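Putative trimethylamine methyltransferase (Rhizobium meliloti, PDB 4YYC) probably transfers methyl groups, as a putative member of the trimethylamine methyltransferase family. Local coordinates at residues F161-S173 against L488-Y500. Residues are numbered along the deposited sequence; the frame is centred on the assembly and turned at random.
Sequences FRNFVKLAYMAPS and LARSWLEHYEAPY
Tyr-496 turns its CG anti to the backbone N (chi1 171°), which presents one face of its ring to Lys-166, whose chain runs extended beyond CG. Lys-166 CG stands over the ring centre in a CH-pi contact, 3.7 Å from the centroid; the chain passes from the CD1-CE1 side, where CB lies, to the CD2-CE2 side, where CD and CE lie. Lys-166 NZ donates to a water that in turn donates to Leu-493 O. Tyr-496 OH bonds to Tyr-203 O, which holds the hydroxyl end of the ring. Met-170, a selenomethionine, meets the edge of the same ring and, obliquely, Trp-492 in Met-aromatic contacts. With an alanine here instead of Tyr-496, Lys-166 is likely to lose the ring face it packs on and Tyr-203 O its hydroxyl partner. Helices 161-170 and 488-495, distant in sequence, cross at 90° beside helix 404-420, which touches Leu-167 through Phe-407 and Trp-492 through Gln-411. Leu-493 is a knob in the hole formed by Asn-163, Lys-166, Leu-167 and Met-170. Leu-167 CD2 touches both Leu-493 CG at 3.9 Å and Trp-492 CE3. After the helix, Pro-499 CD lies over one face of Tyr-169, toward its rim, and a water joins Tyr-169 OH to Glu-497 O.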
loop_
_atom_site.group_PDB
_atom_site.type_symbol
_atom_site.label_atom_id
_atom_site.label_comp_id
_atom_site.label_asym_id
_atom_site.label_seq_id
_atom_site.Cartn_x
_atom_site.Cartn_y
_atom_site.Cartn_z
ATOM N N PHE A 161 11.206 19.561 -19.289
ATOM C CA PHE A 161 9.843 20.006 -18.913
ATOM C C PHE A 161 8.839 19.539 -19.969
ATOM O O PHE A 161 7.821 18.907 -19.695
ATOM C CB PHE A 161 9.837 21.531 -18.803
ATOM C CG PHE A 161 8.614 22.101 -18.147
ATOM C CD1 PHE A 161 7.401 22.269 -18.839
ATOM C CD2 PHE A 161 8.640 22.439 -16.806
ATOM C CE1 PHE A 161 6.284 22.762 -18.189
ATOM C CE2 PHE A 161 7.528 22.929 -16.171
ATOM C CZ PHE A 161 6.339 23.087 -16.879
ATOM N N ARG A 162 9.170 19.817 -21.218
ATOM C CA ARG A 162 8.303 19.395 -22.312
ATOM C C ARG A 162 8.137 17.876 -22.356
ATOM O O ARG A 162 7.018 17.385 -22.548
ATOM C CB ARG A 162 8.815 19.918 -23.638
ATOM C CG ARG A 162 8.595 21.406 -23.754
ATOM C CD ARG A 162 9.324 21.943 -24.944
ATOM N NE ARG A 162 9.043 23.344 -25.142
ATOM C CZ ARG A 162 9.512 24.039 -26.180
ATOM N NH1 ARG A 162 10.299 23.468 -27.121
ATOM N NH2 ARG A 162 9.163 25.313 -26.286
ATOM N N ASN A 163 9.224 17.140 -22.162
ATOM C CA ASN A 163 9.119 15.687 -22.147
ATOM C C ASN A 163 8.140 15.198 -21.057
ATOM O O ASN A 163 7.376 14.260 -21.297
ATOM C CB ASN A 163 10.465 15.021 -21.988
ATOM C CG ASN A 163 11.306 15.086 -23.234
ATOM O OD1 ASN A 163 10.782 15.284 -24.336
ATOM N ND2 ASN A 163 12.608 14.901 -23.086
ATOM N N PHE A 164 8.206 15.772 -19.872
ATOM C CA PHE A 164 7.292 15.389 -18.795
ATOM C C PHE A 164 5.862 15.762 -19.116
ATOM O O PHE A 164 4.966 14.989 -18.805
ATOM C CB PHE A 164 7.717 15.905 -17.430
ATOM C CG PHE A 164 8.873 15.114 -16.817
ATOM C CD1 PHE A 164 8.663 13.846 -16.287
ATOM C CD2 PHE A 164 10.161 15.663 -16.714
ATOM C CE1 PHE A 164 9.712 13.125 -15.723
ATOM C CE2 PHE A 164 11.231 14.916 -16.174
ATOM C CZ PHE A 164 10.992 13.642 -15.715
ATOM N N VAL A 165 5.654 16.929 -19.743
ATOM C CA VAL A 165 4.326 17.264 -20.187
ATOM C C VAL A 165 3.806 16.234 -21.194
ATOM O O VAL A 165 2.658 15.794 -21.113
ATOM C CB VAL A 165 4.227 18.691 -20.716
ATOM C CG1 VAL A 165 2.844 18.957 -21.272
ATOM C CG2 VAL A 165 4.489 19.669 -19.576
ATOM N N LYS A 166 4.656 15.854 -22.145
ATOM C CA LYS A 166 4.299 14.838 -23.119
ATOM C C LYS A 166 3.938 13.500 -22.465
ATOM O O LYS A 166 2.936 12.885 -22.804
ATOM C CB LYS A 166 5.421 14.634 -24.149
ATOM C CG LYS A 166 5.713 15.857 -25.033
ATOM C CD LYS A 166 6.905 15.557 -25.929
ATOM C CE LYS A 166 7.153 16.682 -26.904
ATOM N NZ LYS A 166 8.354 16.504 -27.747
ATOM N N LEU A 167 4.776 13.046 -21.514
ATOM C CA LEU A 167 4.509 11.771 -20.862
ATOM C C LEU A 167 3.249 11.807 -20.024
ATOM O O LEU A 167 2.495 10.816 -19.978
ATOM C CB LEU A 167 5.702 11.379 -19.985
ATOM C CG LEU A 167 7.017 11.062 -20.734
ATOM C CD1 LEU A 167 8.084 10.818 -19.689
ATOM C CD2 LEU A 167 6.922 9.866 -21.643
ATOM N N ALA A 168 2.979 12.955 -19.403
ATOM C CA ALA A 168 1.746 13.124 -18.654
ATOM C C ALA A 168 0.507 13.133 -19.566
ATOM O O ALA A 168 -0.540 12.584 -19.193
ATOM C CB ALA A 168 1.772 14.414 -17.848
ATOM N N TYR A 169 0.639 13.730 -20.751
ATOM C CA TYR A 169 -0.432 13.716 -21.755
ATOM C C TYR A 169 -0.746 12.279 -22.179
ATOM O O TYR A 169 -1.900 11.903 -22.323
ATOM C CB TYR A 169 -0.030 14.586 -22.954
ATOM C CG TYR A 169 -0.945 14.456 -24.122
ATOM C CD1 TYR A 169 -2.199 15.032 -24.101
ATOM C CD2 TYR A 169 -0.579 13.685 -25.234
ATOM C CE1 TYR A 169 -3.046 14.933 -25.191
ATOM C CE2 TYR A 169 -1.427 13.578 -26.331
ATOM C CZ TYR A 169 -2.652 14.195 -26.292
ATOM O OH TYR A 169 -3.513 14.085 -27.347
HETATM N N MSE A 170 0.296 11.467 -22.367
HETATM C CA MSE A 170 0.134 10.103 -22.834
HETATM C C MSE A 170 -0.267 9.132 -21.744
HETATM O O MSE A 170 -0.970 8.166 -22.041
HETATM C CB MSE A 170 1.397 9.624 -23.507
HETATM C CG MSE A 170 1.618 10.365 -24.806
HETATM SE SE MSE A 170 3.236 9.774 -25.764
HETATM C CE MSE A 170 4.627 10.615 -24.726
ATOM N N ALA A 171 0.181 9.322 -20.509
ATOM C CA ALA A 171 -0.088 8.379 -19.397
ATOM C C ALA A 171 -1.620 8.288 -19.208
ATOM O O ALA A 171 -2.263 9.299 -18.904
ATOM C CB ALA A 171 0.534 8.871 -18.134
ATOM N N PRO A 172 -2.203 7.078 -19.317
ATOM C CA PRO A 172 -3.671 7.049 -19.372
ATOM C C PRO A 172 -4.364 7.466 -18.068
ATOM O O PRO A 172 -5.476 7.991 -18.120
ATOM C CB PRO A 172 -4.008 5.589 -19.675
ATOM C CG PRO A 172 -2.779 4.994 -20.175
ATOM C CD PRO A 172 -1.599 5.834 -19.808
ATOM N N SER A 173 -3.733 7.261 -16.915
ATOM C CA SER A 173 -4.357 7.649 -15.647
ATOM C C SER A 173 -3.756 8.895 -15.052
ATOM O O SER A 173 -4.023 9.214 -13.900
ATOM C CB SER A 173 -4.403 6.482 -14.631
ATOM O OG SER A 173 -5.347 5.497 -15.008
ATOM N N LEU A 488 10.190 2.126 -22.493
ATOM C CA LEU A 488 8.825 2.506 -22.721
ATOM C C LEU A 488 8.712 4.044 -22.849
ATOM O O LEU A 488 7.989 4.541 -23.730
ATOM C CB LEU A 488 7.896 1.969 -21.633
ATOM C CG LEU A 488 6.423 2.085 -22.029
ATOM C CD1 LEU A 488 6.068 1.320 -23.292
ATOM C CD2 LEU A 488 5.574 1.623 -20.877
ATOM N N ALA A 489 9.408 4.772 -21.979
ATOM C CA ALA A 489 9.438 6.245 -22.066
ATOM C C ALA A 489 9.969 6.663 -23.441
ATOM O O ALA A 489 9.410 7.570 -24.064
ATOM C CB ALA A 489 10.298 6.848 -20.989
ATOM N N ARG A 490 11.039 6.011 -23.875
ATOM C CA ARG A 490 11.625 6.370 -25.199
ATOM C C ARG A 490 10.616 6.123 -26.331
ATOM O O ARG A 490 10.478 6.938 -27.255
ATOM C CB ARG A 490 12.917 5.597 -25.425
ATOM C CG ARG A 490 14.069 6.071 -24.549
ATOM C CD ARG A 490 15.298 5.249 -24.793
ATOM N NE ARG A 490 16.435 5.600 -23.956
ATOM C CZ ARG A 490 17.354 6.521 -24.221
ATOM N NH1 ARG A 490 17.298 7.281 -25.317
ATOM N NH2 ARG A 490 18.383 6.681 -23.397
ATOM N N SER A 491 9.912 5.005 -26.246
ATOM C CA SER A 491 8.940 4.624 -27.218
ATOM C C SER A 491 7.779 5.603 -27.241
ATOM O O SER A 491 7.350 6.047 -28.311
ATOM C CB SER A 491 8.416 3.221 -26.944
ATOM O OG SER A 491 7.589 2.838 -28.030
ATOM N N TRP A 492 7.276 5.941 -26.053
ATOM C CA TRP A 492 6.193 6.914 -25.965
ATOM C C TRP A 492 6.599 8.259 -26.572
ATOM O O TRP A 492 5.822 8.876 -27.324
ATOM C CB TRP A 492 5.746 7.119 -24.527
ATOM C CG TRP A 492 4.885 6.065 -23.945
ATOM C CD1 TRP A 492 4.686 4.793 -24.390
ATOM C CD2 TRP A 492 4.125 6.193 -22.739
ATOM N NE1 TRP A 492 3.854 4.110 -23.509
ATOM C CE2 TRP A 492 3.486 4.965 -22.505
ATOM C CE3 TRP A 492 3.906 7.251 -21.837
ATOM C CZ2 TRP A 492 2.642 4.761 -21.407
ATOM C CZ3 TRP A 492 3.093 7.036 -20.752
ATOM C CH2 TRP A 492 2.467 5.808 -20.558
ATOM N N LEU A 493 7.810 8.706 -26.274
ATOM C CA LEU A 493 8.238 10.029 -26.749
ATOM C C LEU A 493 8.441 10.021 -28.266
ATOM O O LEU A 493 8.148 11.030 -28.934
ATOM C CB LEU A 493 9.487 10.474 -26.033
ATOM C CG LEU A 493 9.273 10.921 -24.589
ATOM C CD1 LEU A 493 10.623 11.092 -23.921
ATOM C CD2 LEU A 493 8.460 12.215 -24.495
ATOM N N GLU A 494 8.870 8.890 -28.806
ATOM C CA GLU A 494 8.966 8.735 -30.269
ATOM C C GLU A 494 7.627 8.774 -30.972
ATOM O O GLU A 494 7.541 9.322 -32.072
ATOM C CB GLU A 494 9.715 7.446 -30.644
ATOM C CG GLU A 494 11.186 7.607 -30.404
ATOM N N HIS A 495 6.586 8.219 -30.351
ATOM C CA HIS A 495 5.273 8.157 -30.958
ATOM C C HIS A 495 4.328 9.282 -30.658
ATOM O O HIS A 495 3.289 9.384 -31.283
ATOM C CB HIS A 495 4.666 6.790 -30.704
ATOM C CG HIS A 495 5.442 5.717 -31.413
ATOM N ND1 HIS A 495 6.445 4.997 -30.796
ATOM C CD2 HIS A 495 5.465 5.350 -32.719
ATOM C CE1 HIS A 495 6.992 4.171 -31.670
ATOM N NE2 HIS A 495 6.412 4.359 -32.843
ATOM N N TYR A 496 4.722 10.143 -29.738
ATOM C CA TYR A 496 3.920 11.287 -29.346
ATOM C C TYR A 496 3.488 12.153 -30.526
ATOM O O TYR A 496 4.278 12.426 -31.439
ATOM C CB TYR A 496 4.737 12.138 -28.369
ATOM C CG TYR A 496 4.106 13.452 -28.045
ATOM C CD1 TYR A 496 3.173 13.567 -27.042
ATOM C CD2 TYR A 496 4.479 14.599 -28.732
ATOM C CE1 TYR A 496 2.602 14.798 -26.727
ATOM C CE2 TYR A 496 3.915 15.817 -28.437
ATOM C CZ TYR A 496 2.976 15.912 -27.427
ATOM O OH TYR A 496 2.424 17.129 -27.119
ATOM N N GLU A 497 2.221 12.555 -30.498
ATOM C CA GLU A 497 1.682 13.562 -31.417
ATOM C C GLU A 497 0.989 14.606 -30.587
ATOM O O GLU A 497 0.157 14.266 -29.760
ATOM C CB GLU A 497 0.662 12.932 -32.327
ATOM C CG GLU A 497 1.291 12.000 -33.329
ATOM C CD GLU A 497 0.302 11.502 -34.366
ATOM O OE1 GLU A 497 -0.615 12.276 -34.756
ATOM O OE2 GLU A 497 0.437 10.336 -34.775
ATOM N N ALA A 498 1.341 15.855 -30.788
ATOM C CA ALA A 498 0.771 16.915 -29.984
ATOM C C ALA A 498 -0.735 17.051 -30.225
ATOM O O ALA A 498 -1.187 16.923 -31.357
ATOM C CB ALA A 498 1.476 18.231 -30.234
ATOM N N PRO A 499 -1.502 17.311 -29.174
ATOM C CA PRO A 499 -2.925 17.584 -29.356
ATOM C C PRO A 499 -3.115 18.894 -30.126
ATOM O O PRO A 499 -2.359 19.833 -29.947
ATOM C CB PRO A 499 -3.457 17.734 -27.934
ATOM C CG PRO A 499 -2.285 18.061 -27.105
ATOM C CD PRO A 499 -1.071 17.480 -27.778
ATOM N N TYR A 500 -4.146 18.955 -30.943
ATOM C CA TYR A 500 -4.423 20.134 -31.737
ATOM C C TYR A 500 -4.530 21.398 -30.904
ATOM O O TYR A 500 -5.109 21.382 -29.827
ATOM C CB TYR A 500 -5.744 19.941 -32.455
ATOM C CG TYR A 500 -6.150 21.105 -33.289
ATOM C CD1 TYR A 500 -5.576 21.308 -34.538
ATOM C CD2 TYR A 500 -7.085 22.039 -32.826
ATOM C CE1 TYR A 500 -5.933 22.389 -35.316
ATOM C CE2 TYR A 500 -7.439 23.128 -33.586
ATOM C CZ TYR A 500 -6.872 23.294 -34.840
ATOM O OH TYR A 500 -7.246 24.350 -35.624
HETATM O O HOH W 1 8.705 13.656 -28.435
HETATM O O HOH W 2 -2.489 13.577 -29.664
#